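Local coordinates for protein putative polyprenyl synthetase (Streptomyces coelicolor, PDB 3NF2) that probably transfers prenyl groups to build isoprenoid diphosphates, as a metal-binding member of the FPP/GGPP synthase family, at residues T14-V19 with P78-V83; A28-T33 with P115-L120; S152-D157 with T184-A189; D169-E174 with R247-P252. All coordinates share one frame; numbering follows the deposited sequence.

Interaction 1: residues T14-V19 with P78-V83; sequences TLATPV and PGAVAV
V81 CG2 sits in the angle formed by A16 and V19, and this methyl carries most of the contact. It approaches V19 CG1 to 3.8 Å and lies equally close, 3.8 Å, to A16 O, where it is a van der Waals neighbour of the carbonyl. The two valine side chains cross at about a right angle. A second, smaller touch is made by two methyls, A16 CB and A80 CB, 4.1 Å apart.

The torsions explain why one branch of each valine does the work. In V81, CG1 is anti to the backbone N (chi1 166°), which turns CG2 back beside that N and toward the other helix. V19 has the same setting but uses its other branch, CG1.

Small residues let the helices come near: the CA atoms of A16 and V81 are 5.9 Å apart, and the axes of the short segments approach to 9.0 Å with a crossing angle of -63°. Helix 5-25 is kinked at P18 and V19, whose backbone N atoms make no bond to the preceding turn. Behind the interface, A80 also rests on A62 of helix 57-67 and V81 on V132 of helix 115-134, so helix 77-98 is packed from several directions.

The two segments meet by van der Waals packing, without a hydrogen bond: buried at A16, A80 and V81, more open at V19.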
loop_
_atom_site.group_PDB
_atom_site.type_symbol
_atom_site.label_atom_id
_atom_site.label_comp_id
_atom_site.label_asym_id
_atom_site.label_seq_id
_atom_site.Cartn_x
_atom_site.Cartn_y
_atom_site.Cartn_z
ATOM N N THR A 14 10.024 -23.780 5.303
ATOM C CA THR A 14 10.442 -23.906 6.703
ATOM C C THR A 14 11.353 -22.774 7.166
ATOM O O THR A 14 11.355 -22.433 8.344
ATOM C CB THR A 14 11.118 -25.261 6.995
ATOM O OG1 THR A 14 12.291 -25.401 6.184
ATOM C CG2 THR A 14 10.152 -26.423 6.726
ATOM N N LEU A 15 12.126 -22.192 6.253
ATOM C CA LEU A 15 12.953 -21.045 6.619
ATOM C C LEU A 15 12.152 -19.744 6.743
ATOM O O LEU A 15 12.361 -18.969 7.684
ATOM C CB LEU A 15 14.121 -20.868 5.647
ATOM C CG LEU A 15 15.279 -21.869 5.785
ATOM C CD1 LEU A 15 16.387 -21.530 4.803
ATOM C CD2 LEU A 15 15.833 -21.961 7.221
ATOM N N ALA A 16 11.222 -19.519 5.812
ATOM C CA ALA A 16 10.529 -18.231 5.721
ATOM C C ALA A 16 9.257 -18.120 6.561
ATOM O O ALA A 16 9.033 -17.079 7.173
ATOM C CB ALA A 16 10.250 -17.859 4.260
ATOM N N THR A 17 8.429 -19.171 6.581
ATOM C CA THR A 17 7.159 -19.158 7.345
ATOM C C THR A 17 7.229 -18.687 8.825
ATOM O O THR A 17 6.462 -17.797 9.203
ATOM C CB THR A 17 6.343 -20.498 7.217
ATOM O OG1 THR A 17 6.211 -20.858 5.834
ATOM C CG2 THR A 17 4.954 -20.357 7.833
ATOM N N PRO A 18 8.147 -19.249 9.654
ATOM C CA PRO A 18 8.209 -18.768 11.050
ATOM C C PRO A 18 8.653 -17.309 11.205
ATOM O O PRO A 18 8.206 -16.640 12.133
ATOM C CB PRO A 18 9.248 -19.696 11.709
ATOM C CG PRO A 18 9.327 -20.886 10.820
ATOM C CD PRO A 18 9.106 -20.347 9.434
ATOM N N VAL A 19 9.518 -16.829 10.311
ATOM C CA VAL A 19 9.953 -15.425 10.336
ATOM C C VAL A 19 8.801 -14.486 9.937
ATOM O O VAL A 19 8.589 -13.442 10.565
ATOM C CB VAL A 19 11.212 -15.202 9.458
ATOM C CG1 VAL A 19 11.619 -13.732 9.420
ATOM C CG2 VAL A 19 12.374 -16.038 9.983
ATOM N N PRO A 78 15.226 -12.648 4.626
ATOM C CA PRO A 78 14.530 -11.355 4.565
ATOM C C PRO A 78 13.880 -11.099 3.208
ATOM O O PRO A 78 12.754 -10.583 3.144
ATOM C CB PRO A 78 15.654 -10.345 4.796
ATOM C CG PRO A 78 16.631 -11.065 5.641
ATOM C CD PRO A 78 16.566 -12.507 5.238
ATOM N N GLY A 79 14.589 -11.483 2.147
ATOM C CA GLY A 79 14.112 -11.350 0.775
ATOM C C GLY A 79 12.887 -12.192 0.499
ATOM O O GLY A 79 11.961 -11.727 -0.141
ATOM N N ALA A 80 12.875 -13.424 0.999
ATOM C CA ALA A 80 11.737 -14.333 0.828
ATOM C C ALA A 80 10.511 -13.882 1.598
ATOM O O ALA A 80 9.384 -14.099 1.151
ATOM C CB ALA A 80 12.111 -15.738 1.269
ATOM N N VAL A 81 10.746 -13.288 2.769
ATOM C CA VAL A 81 9.682 -12.817 3.648
ATOM C C VAL A 81 9.026 -11.578 3.016
ATOM O O VAL A 81 7.803 -11.508 2.892
ATOM C CB VAL A 81 10.215 -12.571 5.105
ATOM C CG1 VAL A 81 9.239 -11.756 5.953
ATOM C CG2 VAL A 81 10.494 -13.895 5.793
ATOM N N ALA A 82 9.853 -10.646 2.564
ATOM C CA ALA A 82 9.377 -9.440 1.900
ATOM C C ALA A 82 8.550 -9.746 0.640
ATOM O O ALA A 82 7.505 -9.114 0.415
ATOM C CB ALA A 82 10.547 -8.533 1.567
ATOM N N VAL A 83 9.014 -10.719 -0.156
ATOM C CA VAL A 83 8.315 -11.164 -1.364
ATOM C C VAL A 83 6.944 -11.768 -1.021
ATOM O O VAL A 83 5.940 -11.476 -1.685
ATOM C CB VAL A 83 9.172 -12.171 -2.188
ATOM C CG1 VAL A 83 8.324 -12.935 -3.181
ATOM C CG2 VAL A 83 10.261 -11.444 -2.960
#

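Interaction 2: residues A28-T33 with P115-L120; sequences APPMDT and PAQAIL. With SO4 (sulfate ion), chain C.
P30 lays its ring across the side chain of Q117, and M31 beside it reaches L120; together they join the start of helix 31-38 to the first turns of helix 115-134 in the all-helical isoprenoid synthase fold. The chain enters through a turn in which A28 O accepts the backbone N-H of M31. A28 itself packs on D157 of the second subunit, so this edge takes part in the subunit interface.

A cis peptide bond joins P29 to P30. P30 then takes the N-cap position, its ring crossing the Q117 side chain at about a right angle, CB and CG being the ring atoms that touch.

M31, the first helical residue, is buried. Its chain starts with CG anti to the carbonyl carbon (chi1 -53°) and folds at the thioether (chi3 -72°). SD thereby lies 3.7 Å from L120 CG, while M31 CG meets L120 CD2 at 3.8 Å. The leucine is crossed near the perpendicular, by sulfur and carbon together. M31 also packs on V121 and A124 further along the same helix, and on D157 of the second subunit.

T33 returns to the cap: its OG1 donates to P30 O at 3.0 Å, tilted 24° from the carbonyl plane, which ties the first turn to its proline.

At the exposed beginning of the other helix sits a sulfate ion, probably from the crystallisation liquor; A116 N donates to its O4 at 3.1 Å and, weakly, to O3 at 3.5 Å.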
loop_
_atom_site.group_PDB
_atom_site.type_symbol
_atom_site.label_atom_id
_atom_site.label_comp_id
_atom_site.label_asym_id
_atom_site.label_seq_id
_atom_site.Cartn_x
_atom_site.Cartn_y
_atom_site.Cartn_z
ATOM N N ALA A 28 -0.147 -4.248 15.113
ATOM C CA ALA A 28 -1.100 -3.685 16.063
ATOM C C ALA A 28 -2.515 -4.252 15.831
ATOM O O ALA A 28 -2.943 -4.382 14.685
ATOM C CB ALA A 28 -1.096 -2.163 15.953
ATOM N N PRO A 29 -3.219 -4.638 16.917
ATOM C CA PRO A 29 -4.616 -5.116 16.848
ATOM C C PRO A 29 -5.565 -4.139 16.135
ATOM O O PRO A 29 -5.451 -2.930 16.339
ATOM C CB PRO A 29 -4.996 -5.245 18.322
ATOM C CG PRO A 29 -3.701 -5.644 18.979
ATOM C CD PRO A 29 -2.644 -4.830 18.263
ATOM N N PRO A 30 -6.497 -4.648 15.298
ATOM C CA PRO A 30 -6.828 -6.048 15.001
ATOM C C PRO A 30 -6.030 -6.659 13.842
ATOM O O PRO A 30 -6.319 -7.789 13.436
ATOM C CB PRO A 30 -8.294 -5.955 14.582
ATOM C CG PRO A 30 -8.372 -4.638 13.863
ATOM C CD PRO A 30 -7.357 -3.722 14.530
ATOM N N MET A 31 -5.041 -5.926 13.329
ATOM C CA MET A 31 -4.322 -6.321 12.107
ATOM C C MET A 31 -3.600 -7.661 12.217
ATOM O O MET A 31 -3.510 -8.384 11.237
ATOM C CB MET A 31 -3.355 -5.227 11.639
ATOM C CG MET A 31 -4.001 -3.849 11.473
ATOM S SD MET A 31 -2.977 -2.689 10.557
ATOM C CE MET A 31 -1.727 -2.367 11.783
ATOM N N ASP A 32 -3.120 -8.005 13.410
ATOM C CA ASP A 32 -2.444 -9.290 13.617
ATOM C C ASP A 32 -3.397 -10.483 13.457
ATOM O O ASP A 32 -3.026 -11.481 12.848
ATOM C CB ASP A 32 -1.714 -9.337 14.970
ATOM C CG ASP A 32 -2.643 -9.125 16.157
ATOM O OD1 ASP A 32 -3.698 -8.474 16.006
ATOM O OD2 ASP A 32 -2.317 -9.610 17.252
ATOM N N THR A 33 -4.623 -10.363 13.976
ATOM C CA THR A 33 -5.601 -11.447 13.878
ATOM C C THR A 33 -6.221 -11.527 12.491
ATOM O O THR A 33 -6.438 -12.618 11.963
ATOM C CB THR A 33 -6.714 -11.376 14.973
ATOM O OG1 THR A 33 -7.411 -10.121 14.904
ATOM C CG2 THR A 33 -6.110 -11.552 16.364
ATOM N N PRO A 115 -14.455 -4.717 4.112
ATOM C CA PRO A 115 -13.545 -4.061 3.169
ATOM C C PRO A 115 -12.451 -3.216 3.829
ATOM O O PRO A 115 -11.294 -3.304 3.405
ATOM C CB PRO A 115 -14.469 -3.161 2.325
ATOM C CG PRO A 115 -15.859 -3.371 2.838
ATOM C CD PRO A 115 -15.859 -4.604 3.680
ATOM N N ALA A 116 -12.807 -2.430 4.854
ATOM C CA ALA A 116 -11.864 -1.521 5.526
ATOM C C ALA A 116 -10.639 -2.240 6.070
ATOM O O ALA A 116 -9.502 -1.780 5.884
ATOM C CB ALA A 116 -12.555 -0.744 6.650
ATOM N N GLN A 117 -10.875 -3.360 6.746
ATOM C CA GLN A 117 -9.792 -4.139 7.331
ATOM C C GLN A 117 -8.943 -4.885 6.296
ATOM O O GLN A 117 -7.762 -5.136 6.534
ATOM C CB GLN A 117 -10.324 -5.078 8.413
ATOM C CG GLN A 117 -10.230 -4.486 9.822
ATOM C CD GLN A 117 -11.356 -4.939 10.717
ATOM O OE1 GLN A 117 -12.442 -4.356 10.710
ATOM N NE2 GLN A 117 -11.108 -5.984 11.501
ATOM N N ALA A 118 -9.532 -5.215 5.149
ATOM C CA ALA A 118 -8.781 -5.810 4.038
ATOM C C ALA A 118 -7.792 -4.803 3.455
ATOM O O ALA A 118 -6.639 -5.140 3.197
ATOM C CB ALA A 118 -9.721 -6.327 2.963
ATOM N N ILE A 119 -8.249 -3.561 3.290
ATOM C CA ILE A 119 -7.408 -2.457 2.809
ATOM C C ILE A 119 -6.269 -2.175 3.775
ATOM O O ILE A 119 -5.124 -2.016 3.366
ATOM C CB ILE A 119 -8.229 -1.166 2.592
ATOM C CG1 ILE A 119 -9.268 -1.385 1.499
ATOM C CG2 ILE A 119 -7.320 -0.000 2.190
ATOM C CD1 ILE A 119 -10.499 -0.495 1.620
ATOM N N LEU A 120 -6.605 -2.148 5.058
ATOM C CA LEU A 120 -5.687 -1.780 6.125
ATOM C C LEU A 120 -4.570 -2.808 6.295
ATOM O O LEU A 120 -3.384 -2.468 6.246
ATOM C CB LEU A 120 -6.478 -1.655 7.417
ATOM C CG LEU A 120 -5.788 -1.201 8.696
ATOM C CD1 LEU A 120 -5.496 0.289 8.650
ATOM C CD2 LEU A 120 -6.649 -1.572 9.906
HETATM S S SO4 C . -16.235 -2.037 6.747
HETATM O O1 SO4 C . -16.403 -1.087 7.845
HETATM O O2 SO4 C . -17.425 -2.890 6.673
HETATM O O3 SO4 C . -16.040 -1.317 5.489
HETATM O O4 SO4 C . -15.053 -2.861 6.999
#

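Interaction 3: residues S152-D157 with T184-A189; sequences SRSLID and TGALLA
Close packing of S154 against A186 joins two consecutive helices, 139-165 and 173-198, near the middle of the helical isoprenoid synthase fold. The residues are small, and their backbones come correspondingly near, with the CA atoms of S154 and A186 6.4 Å apart. S154 CB meets A186 CB at 3.6 Å, carbon against carbon, which is a snug fit for two such groups.

The serine turns its polar end to its own helix. With OG anti to the carbonyl carbon (chi1 -76°), the hydroxyl lies beside the backbone N and hydrogen-bonds to K150 O one turn back. The hydroxyl is thus satisfied without any help from the facing helix, and its oxygen passes A186 CB at 4.1 Å as packing alone.

Beside this pair, L155 and L187 make a looser apolar contact. Both are also used by helix 77-98: L155 packs on V86 and S90, L187 on V83 and H87. The two leucines therefore meet where three helices converge.

On the far face of helix 139-165 the surroundings change to the subunit interface. R153 NE makes a salt bridge to E131 of the second subunit, and I156 packs on M31 of that subunit. Helix 139-165 is accordingly shared between the inside of its own chain and the dimer.

Between the leucines the gap is wider than at the serine: L155 CD1 and L187 CD2 approach to 4.5 Å.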
loop_
_atom_site.group_PDB
_atom_site.type_symbol
_atom_site.label_atom_id
_atom_site.label_comp_id
_atom_site.label_asym_id
_atom_site.label_seq_id
_atom_site.Cartn_x
_atom_site.Cartn_y
_atom_site.Cartn_z
ATOM N N SER A 152 6.632 -4.448 -7.122
ATOM C CA SER A 152 5.379 -4.061 -6.497
ATOM C C SER A 152 4.650 -3.057 -7.372
ATOM O O SER A 152 3.437 -3.156 -7.523
ATOM C CB SER A 152 5.619 -3.497 -5.099
ATOM O OG SER A 152 6.312 -2.269 -5.191
ATOM N N ARG A 153 5.391 -2.119 -7.967
ATOM C CA ARG A 153 4.811 -1.143 -8.911
ATOM C C ARG A 153 4.242 -1.888 -10.109
ATOM O O ARG A 153 3.189 -1.521 -10.656
ATOM C CB ARG A 153 5.845 -0.111 -9.391
ATOM C CG ARG A 153 6.460 0.761 -8.285
ATOM C CD ARG A 153 6.631 2.237 -8.653
ATOM N NE ARG A 153 7.173 2.449 -9.995
ATOM C CZ ARG A 153 6.598 3.199 -10.937
ATOM N NH1 ARG A 153 5.455 3.831 -10.697
ATOM N NH2 ARG A 153 7.179 3.327 -12.126
ATOM N N SER A 154 4.936 -2.962 -10.481
ATOM C CA SER A 154 4.539 -3.815 -11.586
ATOM C C SER A 154 3.246 -4.573 -11.331
ATOM O O SER A 154 2.381 -4.582 -12.188
ATOM C CB SER A 154 5.663 -4.784 -11.935
ATOM O OG SER A 154 6.683 -4.111 -12.644
ATOM N N LEU A 155 3.121 -5.202 -10.165
ATOM C CA LEU A 155 1.886 -5.886 -9.755
ATOM C C LEU A 155 0.683 -4.937 -9.720
ATOM O O LEU A 155 -0.439 -5.326 -10.063
ATOM C CB LEU A 155 2.065 -6.469 -8.350
ATOM C CG LEU A 155 2.858 -7.763 -8.156
ATOM C CD1 LEU A 155 3.322 -7.834 -6.711
ATOM C CD2 LEU A 155 1.983 -8.969 -8.486
ATOM N N ILE A 156 0.919 -3.702 -9.270
ATOM C CA ILE A 156 -0.110 -2.660 -9.268
ATOM C C ILE A 156 -0.511 -2.339 -10.715
ATOM O O ILE A 156 -1.713 -2.273 -11.025
ATOM C CB ILE A 156 0.356 -1.395 -8.485
ATOM C CG1 ILE A 156 0.487 -1.708 -6.990
ATOM C CG2 ILE A 156 -0.606 -0.247 -8.679
ATOM C CD1 ILE A 156 1.501 -0.826 -6.272
ATOM N N ASP A 157 0.492 -2.206 -11.595
ATOM C CA ASP A 157 0.276 -2.010 -13.040
ATOM C C ASP A 157 -0.558 -3.120 -13.640
ATOM O O ASP A 157 -1.472 -2.852 -14.421
ATOM C CB ASP A 157 1.594 -1.950 -13.817
ATOM C CG ASP A 157 2.336 -0.639 -13.634
ATOM O OD1 ASP A 157 3.497 -0.559 -14.100
ATOM O OD2 ASP A 157 1.771 0.296 -13.026
ATOM N N THR A 184 2.596 -11.894 -12.694
ATOM C CA THR A 184 3.261 -13.045 -12.178
ATOM C C THR A 184 4.727 -12.965 -12.352
ATOM O O THR A 184 5.456 -13.281 -11.481
ATOM C CB THR A 184 2.730 -14.293 -12.813
ATOM O OG1 THR A 184 1.358 -14.391 -12.498
ATOM C CG2 THR A 184 3.401 -15.472 -12.265
ATOM N N GLY A 185 5.141 -12.508 -13.503
ATOM C CA GLY A 185 6.537 -12.439 -13.815
ATOM C C GLY A 185 7.398 -11.541 -12.972
ATOM O O GLY A 185 8.470 -11.910 -12.612
ATOM N N ALA A 186 6.910 -10.368 -12.657
ATOM C CA ALA A 186 7.667 -9.382 -11.950
ATOM C C ALA A 186 8.080 -9.798 -10.571
ATOM O O ALA A 186 9.129 -9.468 -10.135
ATOM C CB ALA A 186 6.923 -8.116 -11.900
ATOM N N LEU A 187 7.212 -10.494 -9.880
ATOM C CA LEU A 187 7.485 -10.929 -8.518
ATOM C C LEU A 187 8.386 -12.170 -8.459
ATOM O O LEU A 187 9.139 -12.358 -7.495
ATOM C CB LEU A 187 6.178 -11.184 -7.757
ATOM C CG LEU A 187 6.363 -11.429 -6.259
ATOM C CD1 LEU A 187 6.974 -10.201 -5.578
ATOM C CD2 LEU A 187 5.063 -11.824 -5.605
ATOM N N LEU A 188 8.297 -13.023 -9.475
ATOM C CA LEU A 188 9.203 -14.170 -9.580
ATOM C C LEU A 188 10.599 -13.714 -9.977
ATOM O O LEU A 188 11.586 -14.278 -9.524
ATOM C CB LEU A 188 8.653 -15.234 -10.527
ATOM C CG LEU A 188 7.612 -16.125 -9.835
ATOM C CD1 LEU A 188 6.663 -16.807 -10.814
ATOM C CD2 LEU A 188 8.276 -17.160 -8.959
ATOM N N ALA A 189 10.660 -12.651 -10.775
ATOM C CA ALA A 189 11.913 -12.004 -11.148
ATOM C C ALA A 189 12.599 -11.463 -9.909
ATOM O O ALA A 189 13.808 -11.632 -9.736
ATOM C CB ALA A 189 11.648 -10.876 -12.120
#

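Interaction 4: residues D169-E174 with R247-P252; sequences DRVSVE and RKKSLP
K249 stretches its side chain over the backbone from D169 to V171, and almost every touch between the two segments is made by it. The apolar part comes first: K249 CD lies 4.1 Å from V171 CG2, the two side chains slanting past one another. V171 is buried, and the aliphatic part of the lysine lies over it.

No hydrogen bond or salt bridge crosses the segments. A bend at chi2 (-140°) helps bring CD and CE of K249 over the chain, and CE simply rests against D169 O at 3.5 Å. The bend at chi4 (46°) then sets only NZ, 4.0 Å from D169 O. The D169 carboxylate bears the opposite charge, but its OD1 stays 6.2 Å from K249 NZ, so any attraction is probably long-range. With an alanine in place of K249, V171 CG2 would probably be uncovered and D169 O would lose the methylene against it.

Caps and helix ends organise the chain on both sides. S172 is the N-cap of helix 173-198; its side chain caps a backbone N in the first turn, while E175 OE1 accepts from S172 N. R247 closes the preceding helix with a Schellman motif and makes a cation-pi contact with F280. S250 is the N-cap of helix 251-259 without a capping bond of its own, whereas L251 N donates to D225 OD2.

K248, just before K249, binds a sulfate ion outside both segments through NZ. D225 lies in an FQ-x-x-DD stretch that probably corresponds to the family's second aspartate-rich region, consistent with the diphosphate-binding side of the isoprenoid synthase fold.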
loop_
_atom_site.group_PDB
_atom_site.type_symbol
_atom_site.label_atom_id
_atom_site.label_comp_id
_atom_site.label_asym_id
_atom_site.label_seq_id
_atom_site.Cartn_x
_atom_site.Cartn_y
_atom_site.Cartn_z
ATOM N N ASP A 169 -14.563 -6.954 -24.769
ATOM C CA ASP A 169 -15.016 -8.230 -25.322
ATOM C C ASP A 169 -13.844 -9.032 -25.873
ATOM O O ASP A 169 -13.906 -10.258 -25.961
ATOM C CB ASP A 169 -16.073 -8.017 -26.407
ATOM C CG ASP A 169 -17.412 -7.573 -25.839
ATOM O OD1 ASP A 169 -17.723 -7.931 -24.681
ATOM O OD2 ASP A 169 -18.154 -6.868 -26.556
ATOM N N ARG A 170 -12.781 -8.331 -26.250
ATOM C CA ARG A 170 -11.536 -8.979 -26.621
ATOM C C ARG A 170 -10.334 -8.197 -26.111
ATOM O O ARG A 170 -10.383 -6.981 -25.945
ATOM C CB ARG A 170 -11.456 -9.229 -28.132
ATOM C CG ARG A 170 -11.679 -8.008 -29.000
ATOM C CD ARG A 170 -12.158 -8.355 -30.413
ATOM N NE ARG A 170 -11.152 -9.109 -31.153
ATOM C CZ ARG A 170 -11.311 -10.358 -31.593
ATOM N NH1 ARG A 170 -12.458 -11.013 -31.397
ATOM N NH2 ARG A 170 -10.318 -10.947 -32.247
ATOM N N VAL A 171 -9.278 -8.936 -25.815
ATOM C CA VAL A 171 -8.009 -8.411 -25.338
ATOM C C VAL A 171 -6.978 -9.026 -26.276
ATOM O O VAL A 171 -7.127 -10.186 -26.679
ATOM C CB VAL A 171 -7.765 -8.873 -23.874
ATOM C CG1 VAL A 171 -6.358 -8.579 -23.417
ATOM C CG2 VAL A 171 -8.764 -8.208 -22.936
ATOM N N SER A 172 -5.961 -8.266 -26.670
ATOM C CA SER A 172 -4.968 -8.816 -27.583
ATOM C C SER A 172 -4.012 -9.755 -26.848
ATOM O O SER A 172 -3.951 -9.753 -25.614
ATOM C CB SER A 172 -4.207 -7.706 -28.292
ATOM O OG SER A 172 -3.194 -7.197 -27.460
ATOM N N VAL A 173 -3.284 -10.564 -27.614
ATOM C CA VAL A 173 -2.259 -11.462 -27.078
ATOM C C VAL A 173 -1.175 -10.660 -26.374
ATOM O O VAL A 173 -0.808 -10.968 -25.239
ATOM C CB VAL A 173 -1.652 -12.360 -28.190
ATOM C CG1 VAL A 173 -0.375 -13.052 -27.709
ATOM C CG2 VAL A 173 -2.672 -13.394 -28.657
ATOM N N GLU A 174 -0.711 -9.602 -27.034
ATOM C CA GLU A 174 0.309 -8.709 -26.482
ATOM C C GLU A 174 -0.110 -8.094 -25.142
ATOM O O GLU A 174 0.685 -8.042 -24.202
ATOM C CB GLU A 174 0.644 -7.611 -27.488
ATOM C CG GLU A 174 2.127 -7.261 -27.567
ATOM C CD GLU A 174 2.917 -8.217 -28.463
ATOM O OE1 GLU A 174 3.246 -9.341 -28.014
ATOM O OE2 GLU A 174 3.220 -7.831 -29.618
ATOM N N ARG A 247 -14.912 -16.382 -16.307
ATOM C CA ARG A 247 -14.721 -15.615 -17.527
ATOM C C ARG A 247 -13.390 -14.939 -17.682
ATOM O O ARG A 247 -13.332 -13.843 -18.180
ATOM C CB ARG A 247 -15.813 -14.586 -17.741
ATOM C CG ARG A 247 -17.172 -15.143 -17.862
ATOM C CD ARG A 247 -18.159 -14.069 -18.099
ATOM N NE ARG A 247 -19.359 -14.240 -17.301
ATOM C CZ ARG A 247 -19.688 -13.476 -16.271
ATOM N NH1 ARG A 247 -18.909 -12.486 -15.901
ATOM N NH2 ARG A 247 -20.790 -13.701 -15.605
ATOM N N LYS A 248 -12.322 -15.594 -17.271
ATOM C CA LYS A 248 -11.013 -15.008 -17.418
ATOM C C LYS A 248 -10.536 -14.958 -18.836
ATOM O O LYS A 248 -10.790 -15.823 -19.611
ATOM C CB LYS A 248 -9.999 -15.745 -16.566
ATOM C CG LYS A 248 -9.969 -15.292 -15.154
ATOM C CD LYS A 248 -9.153 -16.204 -14.266
ATOM C CE LYS A 248 -9.236 -15.767 -12.810
ATOM N NZ LYS A 248 -8.334 -14.633 -12.489
ATOM N N LYS A 249 -9.849 -13.908 -19.188
ATOM C CA LYS A 249 -9.217 -13.873 -20.459
ATOM C C LYS A 249 -7.773 -14.285 -20.356
ATOM O O LYS A 249 -6.885 -13.486 -20.467
ATOM C CB LYS A 249 -9.407 -12.517 -21.080
ATOM C CG LYS A 249 -10.857 -12.255 -21.378
ATOM C CD LYS A 249 -11.056 -11.550 -22.702
ATOM C CE LYS A 249 -12.401 -11.855 -23.276
ATOM N NZ LYS A 249 -13.423 -11.734 -22.255
ATOM N N SER A 250 -7.559 -15.566 -20.156
ATOM C CA SER A 250 -6.240 -16.149 -20.045
ATOM C C SER A 250 -5.681 -16.350 -21.398
ATOM O O SER A 250 -6.360 -16.187 -22.366
ATOM C CB SER A 250 -6.307 -17.467 -19.333
ATOM O OG SER A 250 -7.432 -18.162 -19.761
ATOM N N LEU A 251 -4.432 -16.733 -21.450
ATOM C CA LEU A 251 -3.739 -16.840 -22.695
ATOM C C LEU A 251 -4.395 -17.790 -23.671
ATOM O O LEU A 251 -4.471 -17.479 -24.818
ATOM C CB LEU A 251 -2.327 -17.286 -22.445
ATOM C CG LEU A 251 -1.370 -16.138 -22.255
ATOM C CD1 LEU A 251 -0.034 -16.641 -21.914
ATOM C CD2 LEU A 251 -1.310 -15.329 -23.468
ATOM N N PRO A 252 -4.876 -18.939 -23.253
ATOM C CA PRO A 252 -5.530 -19.769 -24.277
ATOM C C PRO A 252 -6.755 -19.091 -24.906
ATOM O O PRO A 252 -6.913 -19.122 -26.135
ATOM C CB PRO A 252 -5.959 -21.031 -23.515
ATOM C CG PRO A 252 -5.251 -21.009 -22.226
ATOM C CD PRO A 252 -4.837 -19.607 -21.936
#

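How the interactions relate
Interactions 1 and 3 are helix-on-helix packing between small or aliphatic residues, and they touch directly, V83 CG1 of one lying 3.9 Å from L187 CD1 of the other. Interaction 3 is the more central, about 9 Å from the chain centre. Interactions 2 and 4 involve loops at helix starts, nearer the surface, where caps, charges and sulfates enter. Helix 173-198 serves both interaction 3 and interaction 4, at its middle and at its beginning. Interactions 2 and 3 both border the second subunit, whereas no other chain touches interactions 1 and 4. Those two lie on opposite sides of the chain's centre, their own centres about 34 Å apart.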